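Local coordinates for probable arylamine n-acetyl transferase (Mycobacterium abscessus, PDB 4GUZ), which probably transfers an acetyl group from acetyl coenzyme A to arylamine substrates, at residues 20-25 / 36-41; 137-142 / 223-228. All blocks are in the same frame, centred on the assembly; numbering follows the deposited sequence.

Interaction 1 (20-25 / 36-41)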
# COMPACT_ATOMS: atom_id res chain seq x y z
N ALA A 20 6.76 15.26 9.20
CA ALA A 20 6.59 15.21 10.65
C ALA A 20 5.70 14.01 11.02
O ALA A 20 6.01 13.30 11.98
CB ALA A 20 5.97 16.51 11.15
N PHE A 21 4.64 13.77 10.23
CA PHE A 21 3.69 12.67 10.43
C PHE A 21 4.37 11.30 10.33
O PHE A 21 4.05 10.41 11.11
CB PHE A 21 2.55 12.73 9.40
CG PHE A 21 1.40 11.81 9.73
CD1 PHE A 21 0.35 12.24 10.54
CD2 PHE A 21 1.37 10.51 9.23
CE1 PHE A 21 -0.71 11.39 10.84
CE2 PHE A 21 0.30 9.65 9.55
CZ PHE A 21 -0.73 10.10 10.34
N ILE A 22 5.26 11.13 9.34
CA ILE A 22 5.95 9.85 9.11
C ILE A 22 7.23 9.76 9.96
O ILE A 22 7.96 8.78 9.88
CB ILE A 22 6.21 9.59 7.59
CG1 ILE A 22 7.23 10.58 6.97
CG2 ILE A 22 4.90 9.53 6.80
CD1 ILE A 22 8.22 9.89 5.96
N GLY A 23 7.45 10.76 10.81
CA GLY A 23 8.60 10.80 11.71
C GLY A 23 9.93 10.93 11.00
O GLY A 23 10.94 10.39 11.47
N PHE A 24 9.93 11.62 9.85
CA PHE A 24 11.15 11.85 9.09
C PHE A 24 11.83 13.13 9.57
O PHE A 24 11.18 14.17 9.71
CB PHE A 24 10.86 11.94 7.58
CG PHE A 24 12.07 12.13 6.70
CD1 PHE A 24 12.64 11.05 6.04
CD2 PHE A 24 12.63 13.40 6.51
CE1 PHE A 24 13.76 11.22 5.22
CE2 PHE A 24 13.77 13.56 5.72
CZ PHE A 24 14.31 12.48 5.07
N ASP A 25 13.16 13.07 9.73
CA ASP A 25 13.99 14.21 10.07
C ASP A 25 15.36 14.04 9.40
O ASP A 25 15.68 12.94 8.94
CB ASP A 25 14.12 14.41 11.60
CG ASP A 25 14.56 13.20 12.40
OD1 ASP A 25 15.44 12.45 11.91
OD2 ASP A 25 14.07 13.03 13.54
N ARG A 36 15.17 5.29 2.05
CA ARG A 36 14.99 4.27 3.07
C ARG A 36 14.20 4.82 4.24
O ARG A 36 13.27 4.17 4.70
CB ARG A 36 16.35 3.69 3.55
CG ARG A 36 16.88 2.62 2.60
CD ARG A 36 18.30 2.18 2.91
NE ARG A 36 18.82 1.39 1.79
CZ ARG A 36 19.66 0.36 1.90
NH1 ARG A 36 20.13 0.00 3.09
NH2 ARG A 36 20.04 -0.31 0.82
N ARG A 37 14.57 6.02 4.71
CA ARG A 37 13.87 6.63 5.85
C ARG A 37 12.44 7.03 5.48
O ARG A 37 11.55 6.90 6.32
CB ARG A 37 14.65 7.84 6.40
CG ARG A 37 16.00 7.44 7.01
CD ARG A 37 16.58 8.44 8.01
NE ARG A 37 16.57 9.84 7.55
CZ ARG A 37 17.37 10.35 6.62
NH1 ARG A 37 18.24 9.58 5.98
NH2 ARG A 37 17.28 11.64 6.30
N LEU A 38 12.22 7.45 4.21
CA LEU A 38 10.90 7.85 3.70
C LEU A 38 9.96 6.66 3.66
O LEU A 38 8.86 6.72 4.18
CB LEU A 38 10.99 8.48 2.31
CG LEU A 38 11.53 9.90 2.18
CD1 LEU A 38 11.69 10.27 0.74
CD2 LEU A 38 10.61 10.91 2.85
N GLN A 39 10.41 5.56 3.05
CA GLN A 39 9.58 4.37 2.95
C GLN A 39 9.27 3.77 4.34
O GLN A 39 8.12 3.46 4.62
CB GLN A 39 10.22 3.32 2.04
CG GLN A 39 9.34 2.08 1.93
CD GLN A 39 9.51 1.27 0.67
OE1 GLN A 39 10.09 1.72 -0.32
NE2 GLN A 39 8.82 0.15 0.62
N ARG A 40 10.29 3.61 5.22
CA ARG A 40 10.05 3.04 6.54
C ARG A 40 9.01 3.85 7.32
O ARG A 40 8.07 3.27 7.85
CB ARG A 40 11.36 2.92 7.34
CG ARG A 40 11.21 2.00 8.56
CD ARG A 40 12.50 1.84 9.32
NE ARG A 40 12.30 1.23 10.64
CZ ARG A 40 12.59 -0.03 10.95
NH1 ARG A 40 13.06 -0.86 10.02
NH2 ARG A 40 12.42 -0.48 12.19
N GLY A 41 9.16 5.18 7.34
CA GLY A 41 8.24 6.07 8.04
C GLY A 41 6.84 6.04 7.46
O GLY A 41 5.86 6.05 8.20
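R37 NH2 reaches the carbonyl oxygen D25 O at 3.3 Å, a weak hydrogen bond with an N-H...O angle of 145°, and D27 O receives a second weak bond from the same nitrogen. D25 O lies at the guanidinium edge, near its plane, whereas F24 CE1 lies over one guanidinium face, the two planes 23° apart. A bend at chi3 (-48°) in the R37 chain helps bring NH2 to 3.3 Å from F24 CZ, oblique to the ring. F24 also meets L38: the CD2 methyl makes an off-centre CH-pi contact, 4.2 Å from the ring centroid. The same methyl meets I22 CD1 at 4.1 Å, so one leucine branch serves two side chains. The backbones come close at G41, whose CA is 3.3 Å from I22 O in a CA-H...O contact; the glycine's lack of a side chain permits this approach. G23, with positive phi, ends helix 15-21 in a Schellman motif, turning the chain so that F24 and D25 run on beside R37. L19 of helix 15-21 touches both F24 and L38, while on another side of helix 32-45 Q39 and R36 pack against strand 126-130.

Interaction 2 (137-142 / 223-228); sequences SPLAPI and QQISPD
L139 CD1 sits 3.8 Å from P227 CA and 4.3 Å from P227 CG, while its other methyl, CD2, faces I225 CG2 at 4.2 Å. One forked side chain thus spans from I225 to P227. Its CB points toward 223-228, and chi1 (-62°, CG anti to the carbonyl carbon) helps set the two methyls against these residues. Toward S137, I225 turns CD1 to the carbonyl oxygen S137 O at 3.8 Å, and its CG2 approaches S137 N at 4.0 Å; these are van der Waals contacts between I225 methyls and the S137 backbone. V43 of helix 32-45 touches both L139 and I225. The loop 137-142 links strands 126-130 and 142-143 of the larger antiparallel sheet, whereas 223-228 includes part of a strand of the smaller one and its turn into strand 229-234; the contact therefore joins the two sheets. S137 lies beside a Cys-His-Asp set, C79, H116 and D131, consistent with the catalytic triad of this family, and S137 OG is hydrogen-bonded to the backbone N of F134 and the backbone O of D131. P227 is the looser side: partly exposed and touched by L139, it loses 19 Å² to the loop, against 61 Å² for I225. Beyond it, D228 is exposed and directs its CB away from the loop, with OD1 hydrogen-bonded to S154 OG and Q242 NE2.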
# COMPACT_ATOMS: atom_id res chain seq x y z
N SER A 137 3.18 -4.04 3.58
CA SER A 137 4.21 -3.56 2.70
C SER A 137 5.63 -3.79 3.20
O SER A 137 5.89 -3.73 4.40
CB SER A 137 4.04 -2.05 2.51
OG SER A 137 3.31 -1.77 1.33
N PRO A 138 6.59 -3.96 2.26
CA PRO A 138 7.99 -3.96 2.65
C PRO A 138 8.31 -2.65 3.35
O PRO A 138 7.75 -1.60 3.00
CB PRO A 138 8.72 -4.07 1.30
CG PRO A 138 7.74 -4.75 0.41
CD PRO A 138 6.47 -4.08 0.79
N LEU A 139 9.15 -2.72 4.40
CA LEU A 139 9.49 -1.53 5.18
C LEU A 139 10.64 -0.80 4.55
O LEU A 139 10.99 0.28 5.00
CB LEU A 139 9.82 -1.89 6.63
CG LEU A 139 8.70 -2.55 7.46
CD1 LEU A 139 9.24 -3.11 8.73
CD2 LEU A 139 7.62 -1.56 7.81
N ALA A 140 11.24 -1.37 3.50
CA ALA A 140 12.38 -0.72 2.86
C ALA A 140 12.31 -0.85 1.34
O ALA A 140 11.74 -1.85 0.86
CB ALA A 140 13.68 -1.34 3.37
N PRO A 141 12.90 0.10 0.56
CA PRO A 141 12.96 -0.10 -0.90
C PRO A 141 13.70 -1.38 -1.21
O PRO A 141 14.56 -1.80 -0.43
CB PRO A 141 13.73 1.13 -1.40
CG PRO A 141 13.74 2.09 -0.27
CD PRO A 141 13.65 1.31 0.97
N ILE A 142 13.37 -2.02 -2.32
CA ILE A 142 13.99 -3.28 -2.70
C ILE A 142 14.76 -3.07 -3.98
O ILE A 142 14.18 -2.61 -4.97
CB ILE A 142 12.91 -4.41 -2.81
CG1 ILE A 142 12.29 -4.75 -1.43
CG2 ILE A 142 13.46 -5.66 -3.49
CD1 ILE A 142 11.05 -5.68 -1.46
N GLN A 223 -5.26 -2.86 7.27
CA GLN A 223 -3.97 -3.51 7.51
C GLN A 223 -3.00 -2.63 8.26
O GLN A 223 -3.09 -1.41 8.18
CB GLN A 223 -3.33 -3.93 6.17
CG GLN A 223 -4.22 -4.83 5.26
CD GLN A 223 -3.45 -5.26 4.05
OE1 GLN A 223 -2.48 -6.01 4.16
NE2 GLN A 223 -3.81 -4.74 2.87
N GLN A 224 -2.06 -3.26 9.00
CA GLN A 224 -1.01 -2.55 9.72
C GLN A 224 0.19 -3.47 9.83
O GLN A 224 0.01 -4.64 10.13
CB GLN A 224 -1.50 -2.08 11.12
CG GLN A 224 -0.42 -1.35 11.97
CD GLN A 224 -0.90 -1.21 13.39
OE1 GLN A 224 -1.70 -0.31 13.74
NE2 GLN A 224 -0.50 -2.14 14.24
N ILE A 225 1.40 -2.95 9.56
CA ILE A 225 2.61 -3.77 9.68
C ILE A 225 3.63 -3.03 10.56
O ILE A 225 3.65 -1.80 10.62
CB ILE A 225 3.18 -4.20 8.28
CG1 ILE A 225 4.23 -5.35 8.40
CG2 ILE A 225 3.66 -3.00 7.46
CD1 ILE A 225 4.60 -6.13 7.08
N SER A 226 4.41 -3.82 11.29
CA SER A 226 5.47 -3.40 12.19
C SER A 226 6.71 -4.24 11.87
O SER A 226 6.56 -5.27 11.20
CB SER A 226 5.03 -3.62 13.65
OG SER A 226 3.86 -2.88 13.98
N PRO A 227 7.91 -3.94 12.43
CA PRO A 227 9.07 -4.81 12.16
C PRO A 227 8.88 -6.27 12.62
O PRO A 227 9.43 -7.18 11.98
CB PRO A 227 10.20 -4.13 12.94
CG PRO A 227 9.80 -2.68 13.00
CD PRO A 227 8.30 -2.77 13.25
N ASP A 228 8.11 -6.51 13.69
CA ASP A 228 7.96 -7.87 14.20
C ASP A 228 6.50 -8.25 14.47
O ASP A 228 6.21 -9.13 15.30
CB ASP A 228 8.84 -8.04 15.47
CG ASP A 228 9.06 -9.48 15.93
OD1 ASP A 228 9.30 -10.35 15.08
OD2 ASP A 228 8.95 -9.73 17.16

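How the interactions relate
Helix 32-45 takes part in both places: in interaction 1 it receives the chain leaving helix 15-21, and its residues Q39 and R40 meet interaction 2; the two centres lie about 13 Å apart. Q39 NE2 probably donates a hydrogen bond to P138 O at 3.1 Å, and R40 NH2 packs on P227 CG at 3.5 Å. Both contacts are largely buried, but interaction 2 lies deeper, its centre about 10 Å from the chain centre against 15 Å. Interaction 1 joins neighbouring helical elements through aromatic, guanidinium and aliphatic packing plus a weak R37 hydrogen bond, burying 328 Å²; interaction 2 joins elements far apart in sequence by methyl packing against side chains and backbone, without a hydrogen bond between its segments, burying 192 Å².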